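Local coordinates for protein lactaldehyde dehydrogenase (Escherichia coli, PDB 2IMP) that catalyses the irreversible NAD-dependent oxidation of L-lactaldehyde formed from L-fucose and L-rhamnose to L-lactate, and also oxidises glycolaldehyde, at residues T172-P177 / N203-R208; T147-W152 / V225-S230; D45-I50 / G213-G218. One frame throughout, in Å; residues are numbered along the deposited sequence.

Contact 1. Residues T172-P177 / N203-R208. With NAI (1,4-dihydronicotinamide adenine dinucleotide), chain D.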
loop_
_atom_site.group_PDB
_atom_site.type_symbol
_atom_site.label_atom_id
_atom_site.label_comp_id
_atom_site.label_asym_id
_atom_site.label_seq_id
_atom_site.Cartn_x
_atom_site.Cartn_y
_atom_site.Cartn_z
ATOM N N THR A 172 19.890 13.903 -8.033
ATOM C CA THR A 172 21.261 14.273 -7.729
ATOM C C THR A 172 21.187 15.307 -6.605
ATOM O O THR A 172 20.115 15.868 -6.366
ATOM C CB THR A 172 22.027 14.840 -8.951
ATOM O OG1 THR A 172 21.306 15.934 -9.532
ATOM C CG2 THR A 172 22.229 13.750 -9.983
ATOM N N ILE A 173 22.278 15.561 -5.902
ATOM C CA ILE A 173 22.171 16.498 -4.805
ATOM C C ILE A 173 23.389 17.397 -4.553
ATOM O O ILE A 173 24.528 17.052 -4.876
ATOM C CB ILE A 173 21.845 15.719 -3.493
ATOM C CG1 ILE A 173 21.323 16.665 -2.408
ATOM C CG2 ILE A 173 23.092 15.000 -2.996
ATOM C CD1 ILE A 173 20.928 15.940 -1.109
ATOM N N VAL A 174 23.093 18.565 -4.003
ATOM C CA VAL A 174 24.085 19.536 -3.599
ATOM C C VAL A 174 23.872 19.838 -2.122
ATOM O O VAL A 174 22.819 20.346 -1.727
ATOM C CB VAL A 174 23.975 20.873 -4.365
ATOM C CG1 VAL A 174 25.018 21.851 -3.821
ATOM C CG2 VAL A 174 24.186 20.656 -5.857
ATOM N N ILE A 175 24.856 19.502 -1.308
ATOM C CA ILE A 175 24.746 19.721 0.115
ATOM C C ILE A 175 25.636 20.835 0.696
ATOM O O ILE A 175 26.781 21.021 0.278
ATOM C CB ILE A 175 25.053 18.406 0.874
ATOM C CG1 ILE A 175 23.870 17.445 0.725
ATOM C CG2 ILE A 175 25.378 18.695 2.333
ATOM C CD1 ILE A 175 24.098 16.104 1.347
ATOM N N LYS A 176 25.070 21.581 1.637
ATOM C CA LYS A 176 25.813 22.606 2.357
ATOM C C LYS A 176 25.735 22.338 3.856
ATOM O O LYS A 176 24.667 22.440 4.456
ATOM C CB LYS A 176 25.285 24.018 2.108
ATOM C CG LYS A 176 26.204 25.077 2.751
ATOM C CD LYS A 176 25.571 26.455 2.854
ATOM C CE LYS A 176 24.721 26.596 4.103
ATOM N NZ LYS A 176 25.544 26.520 5.356
ATOM N N PRO A 177 26.859 21.960 4.470
ATOM C CA PRO A 177 26.812 21.699 5.907
ATOM C C PRO A 177 26.768 23.041 6.659
ATOM O O PRO A 177 26.943 24.098 6.054
ATOM C CB PRO A 177 28.116 20.959 6.151
ATOM C CG PRO A 177 29.067 21.686 5.216
ATOM C CD PRO A 177 28.233 21.839 3.942
ATOM N N ASN A 203 27.390 16.635 -4.493
ATOM C CA ASN A 203 28.198 17.841 -4.449
ATOM C C ASN A 203 28.192 18.504 -3.059
ATOM O O ASN A 203 27.163 18.526 -2.378
ATOM C CB ASN A 203 27.675 18.848 -5.483
ATOM C CG ASN A 203 27.553 18.256 -6.871
ATOM O OD1 ASN A 203 28.495 18.304 -7.668
ATOM N ND2 ASN A 203 26.389 17.684 -7.171
ATOM N N LEU A 204 29.337 19.026 -2.643
ATOM C CA LEU A 204 29.413 19.690 -1.355
ATOM C C LEU A 204 29.867 21.146 -1.468
ATOM O O LEU A 204 30.984 21.419 -1.916
ATOM C CB LEU A 204 30.371 18.944 -0.415
ATOM C CG LEU A 204 30.434 19.482 1.028
ATOM C CD1 LEU A 204 29.256 18.949 1.822
ATOM C CD2 LEU A 204 31.728 19.049 1.703
ATOM N N VAL A 205 28.994 22.078 -1.108
ATOM C CA VAL A 205 29.378 23.484 -1.141
ATOM C C VAL A 205 29.507 24.057 0.280
ATOM O O VAL A 205 28.784 23.640 1.182
ATOM C CB VAL A 205 28.397 24.328 -1.991
ATOM C CG1 VAL A 205 28.509 23.907 -3.455
ATOM C CG2 VAL A 205 26.972 24.159 -1.490
ATOM N N LEU A 206 30.439 24.984 0.472
ATOM C CA LEU A 206 30.681 25.536 1.799
ATOM C C LEU A 206 30.449 27.045 1.951
ATOM O O LEU A 206 30.841 27.831 1.087
ATOM C CB LEU A 206 32.113 25.196 2.215
ATOM C CG LEU A 206 32.464 23.704 2.136
ATOM C CD1 LEU A 206 33.967 23.516 2.200
ATOM C CD2 LEU A 206 31.768 22.955 3.265
ATOM N N GLY A 207 29.820 27.432 3.059
ATOM C CA GLY A 207 29.560 28.839 3.299
ATOM C C GLY A 207 28.445 29.123 4.288
ATOM O O GLY A 207 27.975 28.233 5.007
ATOM N N ARG A 208 28.022 30.381 4.320
ATOM C CA ARG A 208 26.962 30.814 5.215
ATOM C C ARG A 208 25.552 30.574 4.665
ATOM O O ARG A 208 25.372 30.294 3.478
ATOM C CB ARG A 208 27.112 32.304 5.531
ATOM C CG ARG A 208 28.373 32.664 6.313
ATOM C CD ARG A 208 28.532 34.177 6.380
ATOM N NE ARG A 208 28.610 34.748 5.037
ATOM C CZ ARG A 208 28.441 36.036 4.756
ATOM N NH1 ARG A 208 28.181 36.902 5.726
ATOM N NH2 ARG A 208 28.534 36.459 3.502
HETATM P PA NAI D . 20.176 27.293 11.586
HETATM O O1A NAI D . 18.901 27.446 10.867
HETATM O O2A NAI D . 20.703 28.613 12.158
HETATM O O5B NAI D . 21.256 26.649 10.601
HETATM C C5B NAI D . 21.058 25.428 9.904
HETATM C C4B NAI D . 21.477 25.537 8.429
HETATM O O4B NAI D . 20.688 26.504 7.732
HETATM C C3B NAI D . 22.936 25.971 8.214
HETATM O O3B NAI D . 23.533 25.185 7.186
HETATM C C2B NAI D . 22.805 27.444 7.882
HETATM O O2B NAI D . 23.888 28.015 7.195
HETATM C C1B NAI D . 21.515 27.481 7.104
HETATM N N9A NAI D . 20.845 28.815 7.106
HETATM C C8A NAI D . 20.711 29.763 8.119
HETATM N N7A NAI D . 20.015 30.833 7.627
HETATM C C5A NAI D . 19.707 30.590 6.334
HETATM C C6A NAI D . 19.012 31.330 5.354
HETATM N N6A NAI D . 18.514 32.533 5.633
HETATM N N1A NAI D . 18.853 30.789 4.070
HETATM C C2A NAI D . 19.373 29.524 3.761
HETATM N N3A NAI D . 20.063 28.793 4.742
HETATM C C4A NAI D . 20.220 29.319 6.002
HETATM O O3 NAI D . 19.883 26.215 12.739
HETATM P PN NAI D . 20.955 25.481 13.694
HETATM O O1N NAI D . 22.042 24.877 12.903
HETATM O O2N NAI D . 20.173 24.568 14.595
HETATM O O5D NAI D . 21.469 26.737 14.578
HETATM C C5D NAI D . 22.704 27.391 14.429
HETATM C C4D NAI D . 22.724 28.528 15.424
HETATM O O4D NAI D . 23.832 29.377 15.137
HETATM C C3D NAI D . 21.554 29.511 15.660
HETATM O O3D NAI D . 20.911 29.218 16.885
HETATM C C2D NAI D . 22.162 30.889 15.642
HETATM O O2D NAI D . 21.630 31.740 16.632
HETATM C C1D NAI D . 23.635 30.603 15.809
HETATM N N1N NAI D . 24.463 31.724 15.261
HETATM C C2N NAI D . 24.764 31.697 13.895
HETATM C C3N NAI D . 25.551 32.736 13.328
HETATM C C7N NAI D . 25.892 32.723 11.855
HETATM O O7N NAI D . 26.666 33.755 11.339
HETATM N N7N NAI D . 25.487 31.769 11.016
HETATM C C4N NAI D . 26.018 33.790 14.181
HETATM C C5N NAI D . 25.699 33.800 15.571
HETATM C C6N NAI D . 24.915 32.749 16.098
HETATM O O HOH W 1 29.254 25.646 5.191
#

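Contact 2. Residues T147-W152 / V225-S230. With NAI (1,4-dihydronicotinamide adenine dinucleotide), chain D.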
loop_
_atom_site.group_PDB
_atom_site.type_symbol
_atom_site.label_atom_id
_atom_site.label_comp_id
_atom_site.label_asym_id
_atom_site.label_seq_id
_atom_site.Cartn_x
_atom_site.Cartn_y
_atom_site.Cartn_z
ATOM N N THR A 147 18.627 19.853 -3.119
ATOM C CA THR A 147 19.643 20.431 -2.264
ATOM C C THR A 147 19.377 20.170 -0.779
ATOM O O THR A 147 18.226 19.993 -0.364
ATOM C CB THR A 147 19.790 21.962 -2.499
ATOM O OG1 THR A 147 18.561 22.628 -2.178
ATOM C CG2 THR A 147 20.130 22.245 -3.960
ATOM N N GLY A 148 20.454 20.126 -0.003
ATOM C CA GLY A 148 20.330 19.878 1.416
ATOM C C GLY A 148 21.134 20.873 2.225
ATOM O O GLY A 148 22.325 21.083 1.991
ATOM N N ILE A 149 20.462 21.496 3.176
ATOM C CA ILE A 149 21.082 22.463 4.060
ATOM C C ILE A 149 21.080 21.905 5.498
ATOM O O ILE A 149 20.015 21.696 6.085
ATOM C CB ILE A 149 20.321 23.797 3.969
ATOM C CG1 ILE A 149 20.306 24.266 2.506
ATOM C CG2 ILE A 149 20.966 24.831 4.855
ATOM C CD1 ILE A 149 19.469 25.501 2.243
ATOM N N LEU A 150 22.266 21.656 6.043
ATOM C CA LEU A 150 22.370 21.033 7.356
ATOM C C LEU A 150 22.705 21.921 8.576
ATOM O O LEU A 150 23.374 22.946 8.458
ATOM C CB LEU A 150 23.392 19.897 7.282
ATOM C CG LEU A 150 23.438 19.141 5.952
ATOM C CD1 LEU A 150 24.548 18.103 6.024
ATOM C CD2 LEU A 150 22.085 18.491 5.650
ATOM N N PRO A 151 22.241 21.499 9.764
ATOM C CA PRO A 151 22.440 22.175 11.046
ATOM C C PRO A 151 23.714 21.627 11.736
ATOM O O PRO A 151 24.358 20.714 11.213
ATOM C CB PRO A 151 21.179 21.805 11.809
ATOM C CG PRO A 151 21.024 20.365 11.435
ATOM C CD PRO A 151 21.296 20.377 9.921
ATOM N N TRP A 152 24.056 22.180 12.899
ATOM C CA TRP A 152 25.241 21.721 13.631
ATOM C C TRP A 152 25.024 20.452 14.479
ATOM O O TRP A 152 25.985 19.761 14.814
ATOM C CB TRP A 152 25.778 22.811 14.554
ATOM C CG TRP A 152 24.790 23.248 15.546
ATOM C CD1 TRP A 152 23.980 24.231 15.395
ATOM C CD2 TRP A 152 24.484 22.650 16.818
ATOM N NE1 TRP A 152 23.133 24.366 16.481
ATOM C CE2 TRP A 152 23.430 23.406 17.381
ATOM C CE3 TRP A 152 24.996 21.584 17.527
ATOM C CZ2 TRP A 152 22.865 23.104 18.616
ATOM C CZ3 TRP A 152 24.438 21.280 18.752
ATOM C CH2 TRP A 152 23.383 22.048 19.292
ATOM N N VAL A 225 14.273 21.720 -2.061
ATOM C CA VAL A 225 15.266 22.095 -1.081
ATOM C C VAL A 225 14.932 21.476 0.291
ATOM O O VAL A 225 13.829 21.650 0.810
ATOM C CB VAL A 225 15.402 23.643 -0.933
ATOM C CG1 VAL A 225 14.067 24.274 -0.539
ATOM C CG2 VAL A 225 16.472 23.961 0.120
ATOM N N SER A 226 15.874 20.715 0.831
ATOM C CA SER A 226 15.691 20.078 2.123
ATOM C C SER A 226 16.574 20.695 3.201
ATOM O O SER A 226 17.781 20.844 3.013
ATOM C CB SER A 226 15.987 18.580 2.026
ATOM O OG SER A 226 15.865 17.967 3.300
ATOM N N MET A 227 15.969 21.054 4.324
ATOM C CA MET A 227 16.726 21.668 5.393
ATOM C C MET A 227 16.275 21.321 6.815
ATOM O O MET A 227 15.087 21.146 7.092
ATOM C CB MET A 227 16.718 23.196 5.212
ATOM C CG MET A 227 17.297 23.991 6.381
ATOM S SD MET A 227 16.068 24.469 7.625
ATOM C CE MET A 227 17.086 25.393 8.778
ATOM N N THR A 228 17.256 21.205 7.697
ATOM C CA THR A 228 17.009 20.941 9.097
ATOM C C THR A 228 17.702 22.012 9.961
ATOM O O THR A 228 18.846 22.380 9.675
ATOM C CB THR A 228 17.518 19.548 9.494
ATOM O OG1 THR A 228 16.826 18.555 8.724
ATOM C CG2 THR A 228 17.273 19.294 10.978
ATOM N N GLY A 229 17.000 22.525 10.970
ATOM C CA GLY A 229 17.576 23.552 11.824
ATOM C C GLY A 229 16.566 24.481 12.481
ATOM O O GLY A 229 15.494 24.043 12.894
ATOM N N SER A 230 16.899 25.769 12.571
ATOM C CA SER A 230 16.019 26.755 13.208
ATOM C C SER A 230 14.799 27.173 12.380
ATOM O O SER A 230 14.859 27.222 11.150
ATOM C CB SER A 230 16.801 28.023 13.571
ATOM O OG SER A 230 17.059 28.813 12.420
HETATM P PA NAI D . 20.176 27.293 11.586
HETATM O O1A NAI D . 18.901 27.446 10.867
HETATM O O2A NAI D . 20.703 28.613 12.158
HETATM O O5B NAI D . 21.256 26.649 10.601
HETATM C C5B NAI D . 21.058 25.428 9.904
HETATM C C4B NAI D . 21.477 25.537 8.429
HETATM O O4B NAI D . 20.688 26.504 7.732
HETATM C C3B NAI D . 22.936 25.971 8.214
HETATM O O3B NAI D . 23.533 25.185 7.186
HETATM C C2B NAI D . 22.805 27.444 7.882
HETATM O O2B NAI D . 23.888 28.015 7.195
HETATM C C1B NAI D . 21.515 27.481 7.104
HETATM N N9A NAI D . 20.845 28.815 7.106
HETATM C C8A NAI D . 20.711 29.763 8.119
HETATM N N7A NAI D . 20.015 30.833 7.627
HETATM C C5A NAI D . 19.707 30.590 6.334
HETATM C C6A NAI D . 19.012 31.330 5.354
HETATM N N6A NAI D . 18.514 32.533 5.633
HETATM N N1A NAI D . 18.853 30.789 4.070
HETATM C C2A NAI D . 19.373 29.524 3.761
HETATM N N3A NAI D . 20.063 28.793 4.742
HETATM C C4A NAI D . 20.220 29.319 6.002
HETATM O O3 NAI D . 19.883 26.215 12.739
HETATM P PN NAI D . 20.955 25.481 13.694
HETATM O O1N NAI D . 22.042 24.877 12.903
HETATM O O2N NAI D . 20.173 24.568 14.595
HETATM O O5D NAI D . 21.469 26.737 14.578
HETATM C C5D NAI D . 22.704 27.391 14.429
HETATM C C4D NAI D . 22.724 28.528 15.424
HETATM O O4D NAI D . 23.832 29.377 15.137
HETATM C C3D NAI D . 21.554 29.511 15.660
HETATM O O3D NAI D . 20.911 29.218 16.885
HETATM C C2D NAI D . 22.162 30.889 15.642
HETATM O O2D NAI D . 21.630 31.740 16.632
HETATM C C1D NAI D . 23.635 30.603 15.809
HETATM N N1N NAI D . 24.463 31.724 15.261
HETATM C C2N NAI D . 24.764 31.697 13.895
HETATM C C3N NAI D . 25.551 32.736 13.328
HETATM C C7N NAI D . 25.892 32.723 11.855
HETATM O O7N NAI D . 26.666 33.755 11.339
HETATM N N7N NAI D . 25.487 31.769 11.016
HETATM C C4N NAI D . 26.018 33.790 14.181
HETATM C C5N NAI D . 25.699 33.800 15.571
HETATM C C6N NAI D . 24.915 32.749 16.098
#

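Contact 3. Residues D45-I50 / G213-G218. With NAI (1,4-dihydronicotinamide adenine dinucleotide), chain D.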
loop_
_atom_site.group_PDB
_atom_site.type_symbol
_atom_site.label_atom_id
_atom_site.label_comp_id
_atom_site.label_asym_id
_atom_site.label_seq_id
_atom_site.Cartn_x
_atom_site.Cartn_y
_atom_site.Cartn_z
ATOM N N ASP A 45 29.253 29.693 -6.524
ATOM C CA ASP A 45 29.775 28.372 -6.188
ATOM C C ASP A 45 28.639 27.337 -6.120
ATOM O O ASP A 45 28.779 26.201 -6.581
ATOM C CB ASP A 45 30.511 28.419 -4.848
ATOM C CG ASP A 45 31.648 29.417 -4.853
ATOM O OD1 ASP A 45 32.568 29.253 -5.681
ATOM O OD2 ASP A 45 31.618 30.361 -4.038
ATOM N N ALA A 46 27.520 27.758 -5.540
ATOM C CA ALA A 46 26.349 26.900 -5.465
ATOM C C ALA A 46 25.829 26.582 -6.881
ATOM O O ALA A 46 25.476 25.442 -7.185
ATOM C CB ALA A 46 25.248 27.577 -4.637
ATOM N N ARG A 47 25.808 27.610 -7.734
ATOM C CA ARG A 47 25.358 27.436 -9.108
ATOM C C ARG A 47 26.205 26.422 -9.883
ATOM O O ARG A 47 25.673 25.613 -10.641
ATOM C CB ARG A 47 25.357 28.770 -9.858
ATOM C CG ARG A 47 24.448 29.813 -9.258
ATOM C CD ARG A 47 24.114 30.910 -10.260
ATOM N NE ARG A 47 23.240 31.915 -9.659
ATOM C CZ ARG A 47 23.671 33.021 -9.061
ATOM N NH1 ARG A 47 24.972 33.276 -8.994
ATOM N NH2 ARG A 47 22.802 33.863 -8.516
ATOM N N LYS A 48 27.522 26.477 -9.690
ATOM C CA LYS A 48 28.404 25.522 -10.351
ATOM C C LYS A 48 28.064 24.080 -9.933
ATOM O O LYS A 48 28.023 23.167 -10.763
ATOM C CB LYS A 48 29.869 25.815 -10.011
ATOM C CG LYS A 48 30.399 27.113 -10.594
ATOM C CD LYS A 48 31.818 27.404 -10.110
ATOM C CE LYS A 48 32.271 28.792 -10.554
ATOM N NZ LYS A 48 33.582 29.186 -9.960
ATOM N N ALA A 49 27.814 23.904 -8.639
ATOM C CA ALA A 49 27.447 22.599 -8.108
ATOM C C ALA A 49 26.080 22.147 -8.646
ATOM O O ALA A 49 25.903 21.003 -9.064
ATOM C CB ALA A 49 27.422 22.640 -6.577
ATOM N N ILE A 50 25.125 23.071 -8.634
ATOM C CA ILE A 50 23.797 22.783 -9.143
ATOM C C ILE A 50 23.820 22.442 -10.645
ATOM O O ILE A 50 23.162 21.496 -11.085
ATOM C CB ILE A 50 22.837 23.968 -8.884
ATOM C CG1 ILE A 50 22.569 24.075 -7.380
ATOM C CG2 ILE A 50 21.531 23.770 -9.649
ATOM C CD1 ILE A 50 21.726 25.265 -6.979
ATOM N N GLY A 213 23.419 29.094 1.225
ATOM C CA GLY A 213 22.147 28.478 1.566
ATOM C C GLY A 213 21.000 29.036 0.745
ATOM O O GLY A 213 20.170 28.286 0.225
ATOM N N GLN A 214 20.943 30.359 0.633
ATOM C CA GLN A 214 19.889 30.998 -0.141
ATOM C C GLN A 214 19.903 30.608 -1.628
ATOM O O GLN A 214 18.844 30.461 -2.244
ATOM C CB GLN A 214 19.969 32.516 0.011
ATOM C CG GLN A 214 19.302 33.027 1.281
ATOM C CD GLN A 214 17.786 32.881 1.244
ATOM O OE1 GLN A 214 17.119 33.500 0.419
ATOM N NE2 GLN A 214 17.238 32.056 2.136
ATOM N N GLU A 215 21.095 30.439 -2.194
ATOM C CA GLU A 215 21.189 30.031 -3.594
ATOM C C GLU A 215 20.675 28.573 -3.786
ATOM O O GLU A 215 20.071 28.236 -4.805
ATOM C CB GLU A 215 22.637 30.170 -4.085
ATOM C CG GLU A 215 22.879 29.844 -5.558
ATOM C CD GLU A 215 21.999 30.634 -6.527
ATOM O OE1 GLU A 215 21.608 31.773 -6.208
ATOM O OE2 GLU A 215 21.714 30.116 -7.626
ATOM N N LEU A 216 20.904 27.733 -2.781
ATOM C CA LEU A 216 20.430 26.359 -2.846
ATOM C C LEU A 216 18.888 26.280 -2.736
ATOM O O LEU A 216 18.264 25.302 -3.151
ATOM C CB LEU A 216 21.085 25.516 -1.746
ATOM C CG LEU A 216 22.610 25.347 -1.846
ATOM C CD1 LEU A 216 23.114 24.502 -0.688
ATOM C CD2 LEU A 216 22.988 24.703 -3.175
ATOM N N ALA A 217 18.299 27.332 -2.178
ATOM C CA ALA A 217 16.854 27.410 -2.038
ATOM C C ALA A 217 16.163 28.175 -3.192
ATOM O O ALA A 217 15.048 27.832 -3.599
ATOM C CB ALA A 217 16.491 28.064 -0.699
ATOM N N GLY A 218 16.856 29.182 -3.721
ATOM C CA GLY A 218 16.295 30.001 -4.781
ATOM C C GLY A 218 16.649 29.703 -6.223
ATOM O O GLY A 218 16.059 30.287 -7.129
HETATM P PA NAI D . 20.176 27.293 11.586
HETATM O O1A NAI D . 18.901 27.446 10.867
HETATM O O2A NAI D . 20.703 28.613 12.158
HETATM O O5B NAI D . 21.256 26.649 10.601
HETATM C C5B NAI D . 21.058 25.428 9.904
HETATM C C4B NAI D . 21.477 25.537 8.429
HETATM O O4B NAI D . 20.688 26.504 7.732
HETATM C C3B NAI D . 22.936 25.971 8.214
HETATM O O3B NAI D . 23.533 25.185 7.186
HETATM C C2B NAI D . 22.805 27.444 7.882
HETATM O O2B NAI D . 23.888 28.015 7.195
HETATM C C1B NAI D . 21.515 27.481 7.104
HETATM N N9A NAI D . 20.845 28.815 7.106
HETATM C C8A NAI D . 20.711 29.763 8.119
HETATM N N7A NAI D . 20.015 30.833 7.627
HETATM C C5A NAI D . 19.707 30.590 6.334
HETATM C C6A NAI D . 19.012 31.330 5.354
HETATM N N6A NAI D . 18.514 32.533 5.633
HETATM N N1A NAI D . 18.853 30.789 4.070
HETATM C C2A NAI D . 19.373 29.524 3.761
HETATM N N3A NAI D . 20.063 28.793 4.742
HETATM C C4A NAI D . 20.220 29.319 6.002
HETATM O O3 NAI D . 19.883 26.215 12.739
HETATM P PN NAI D . 20.955 25.481 13.694
HETATM O O1N NAI D . 22.042 24.877 12.903
HETATM O O2N NAI D . 20.173 24.568 14.595
HETATM O O5D NAI D . 21.469 26.737 14.578
HETATM C C5D NAI D . 22.704 27.391 14.429
HETATM C C4D NAI D . 22.724 28.528 15.424
HETATM O O4D NAI D . 23.832 29.377 15.137
HETATM C C3D NAI D . 21.554 29.511 15.660
HETATM O O3D NAI D . 20.911 29.218 16.885
HETATM C C2D NAI D . 22.162 30.889 15.642
HETATM O O2D NAI D . 21.630 31.740 16.632
HETATM C C1D NAI D . 23.635 30.603 15.809
HETATM N N1N NAI D . 24.463 31.724 15.261
HETATM C C2N NAI D . 24.764 31.697 13.895
HETATM C C3N NAI D . 25.551 32.736 13.328
HETATM C C7N NAI D . 25.892 32.723 11.855
HETATM O O7N NAI D . 26.666 33.755 11.339
HETATM N N7N NAI D . 25.487 31.769 11.016
HETATM C C4N NAI D . 26.018 33.790 14.181
HETATM C C5N NAI D . 25.699 33.800 15.571
HETATM C C6N NAI D . 24.915 32.749 16.098
#

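Contact 1. Residues T172-P177 / N203-R208
Asn203 grips the carbonyl of Ile173 twice. Its backbone N donates to Ile173 O, and its side-chain ND2 reaches the same oxygen at 3.0 Å from above the carbonyl plane. CG lies anti to the carbonyl carbon (chi1 -53°), which sets the amide beside the backbone N and lets both donors meet one acceptor. ND2 also bonds to Gly200 O. The parallel pairing goes on with Ile175 N to Asn203 O at 2.7 Å and Val205 N to Ile175 O at 2.8 Å. Lys176 runs past Val205, with CG 3.3 Å from Val205 O. Its chain then bends at chi3 and chi4 and puts NZ within bonding distance of four oxygens: Gly207 O at 3.0 Å, Pro177 O at 2.9 Å, and O2B and O3B of the NADH adenosine ribose. The three hydrogens of the ammonium group must be shared among these two carbonyls and two ribose hydroxyls. Val205 turns CG2 onto Val174 CG1 at 3.8 Å. One water joins Pro177 O to Gly207 N. The two strands belong to a beta-alpha-beta unit of the NAD-binding domain. Helix 183-195, its crossover, packs on Leu204 and Leu206, while helices 43-62 and 209-218 cover the face of Val174 and Val205. On the far side, strand 172-176 pairs with strand 134-149.

Contact 2. Residues T147-W152 / V225-S230
Pro151 and Thr228 meet where two parallel strands of the Rossmann-type NAD-binding sheet end. The proline ring lies against the threonine carbonyl, with Pro151 CD 3.2 Å from Thr228 O, and its CG touches the CG2 methyl of Thr228. Upstream, Ile149 sets its CB against Met227 CB at 3.9 Å, and its CD1 reaches Val225 CG2. Thr147 OG1 packs on that same valine methyl. The backbones are joined by Ser226 N to Thr147 O at 2.7 Å, Ile149 N to Ser226 O at 2.8 Å, and a longer bond from Thr228 N to Ile149 O.

The strand ends carry the cofactor. Leu150 O accepts a hydrogen bond from hydroxyl O3B of the NADH adenosine ribose at 2.6 Å. Ile149 CG2, anti to the backbone N, touches the ring oxygen O4B of the same ribose. Met227 bends at chi2 and carries CE to the phosphate oxygen O1A. Gly229 CA lies close to the bridging oxygen O3 of the pyrophosphate, and its backbone angles by themselves call for glycine.

Further out, Lys162 NZ bonds to both Ser226 OG and Thr228 OG1, and Leu216 O holds Thr147 OG1. Helix 231-242 covers the face of Ile149 and Met227. Thr228 also touches the bound lactate. Ser230 is the N-cap of helix 231-242: its OG bonds to Ala233 N and donates to O1A of NADH at 2.8 Å.

Contact 3. Residues D45-I50 / G213-G218
Two residues grip Glu215 OE2: Arg47 NE makes a salt bridge to it at 3.1 Å, and Asn219 ND2, just past the segment, hydrogen-bonds to it. The other oxygen, OE1, lies over one face of the Arg47 guanidinium, 3.3 Å from NH2. The carboxylate and guanidinium planes are turned 60° apart, so the two groups do not pair flat. Arg47 is extended from CG to NE and crosses the glutamate at about a right angle. The Glu215 chain leaves with CG anti to the backbone N (chi1 -177°) and bends at chi2. This lays CG against Ala46 CB at 3.4 Å and lifts the carboxylate to the arginine. Replacing Glu215 by alanine is likely to leave Arg47 without its charged mate and Asn219 ND2 without this acceptor, and to open a gap beside Ala46. Away from the ion pair the contact is apolar. Leu216 CD2 meets Ala46 CB at 3.9 Å and Ile50 CD1 at 4.0 Å.

On another side of the same helix, Gln214 NE2 donates an almost straight bond to N1A of the NADH adenine at 2.8 Å, while its OE1 bonds to Thr240. The axes of segments 45-50 and 213-218 cross at -42°, 9.2 Å apart. Their parent helices, 43-62 and 209-218, both lie on strand 172-176, where Val174 takes Ala49, Ile50 and Leu216, and Lys176 also touches Leu216.

All three contacts belong to the NAD-binding domain and reach the same NADH. Contacts 1 and 2 are buried strand pairs in one sheet: strands 172-176 and 134-149 are neighbours, joined by Lys176 N to Gly148 O and Gly148 N to Val174 O. Contact 3 is a helix pair laid on that sheet, buried at Ala46 and Leu216 but exposed at Arg47. Leu216 joins all three, packing on Val174 and bonding to Thr147 OG1 through its carbonyl. The chemistry follows the place. Backbone bonds dominate contacts 1 and 2, whereas contact 3 combines a salt bridge with apolar packing. Contact 1 serves the adenosine ribose, contact 2 the same ribose and the pyrophosphate, and contact 3 the adenine.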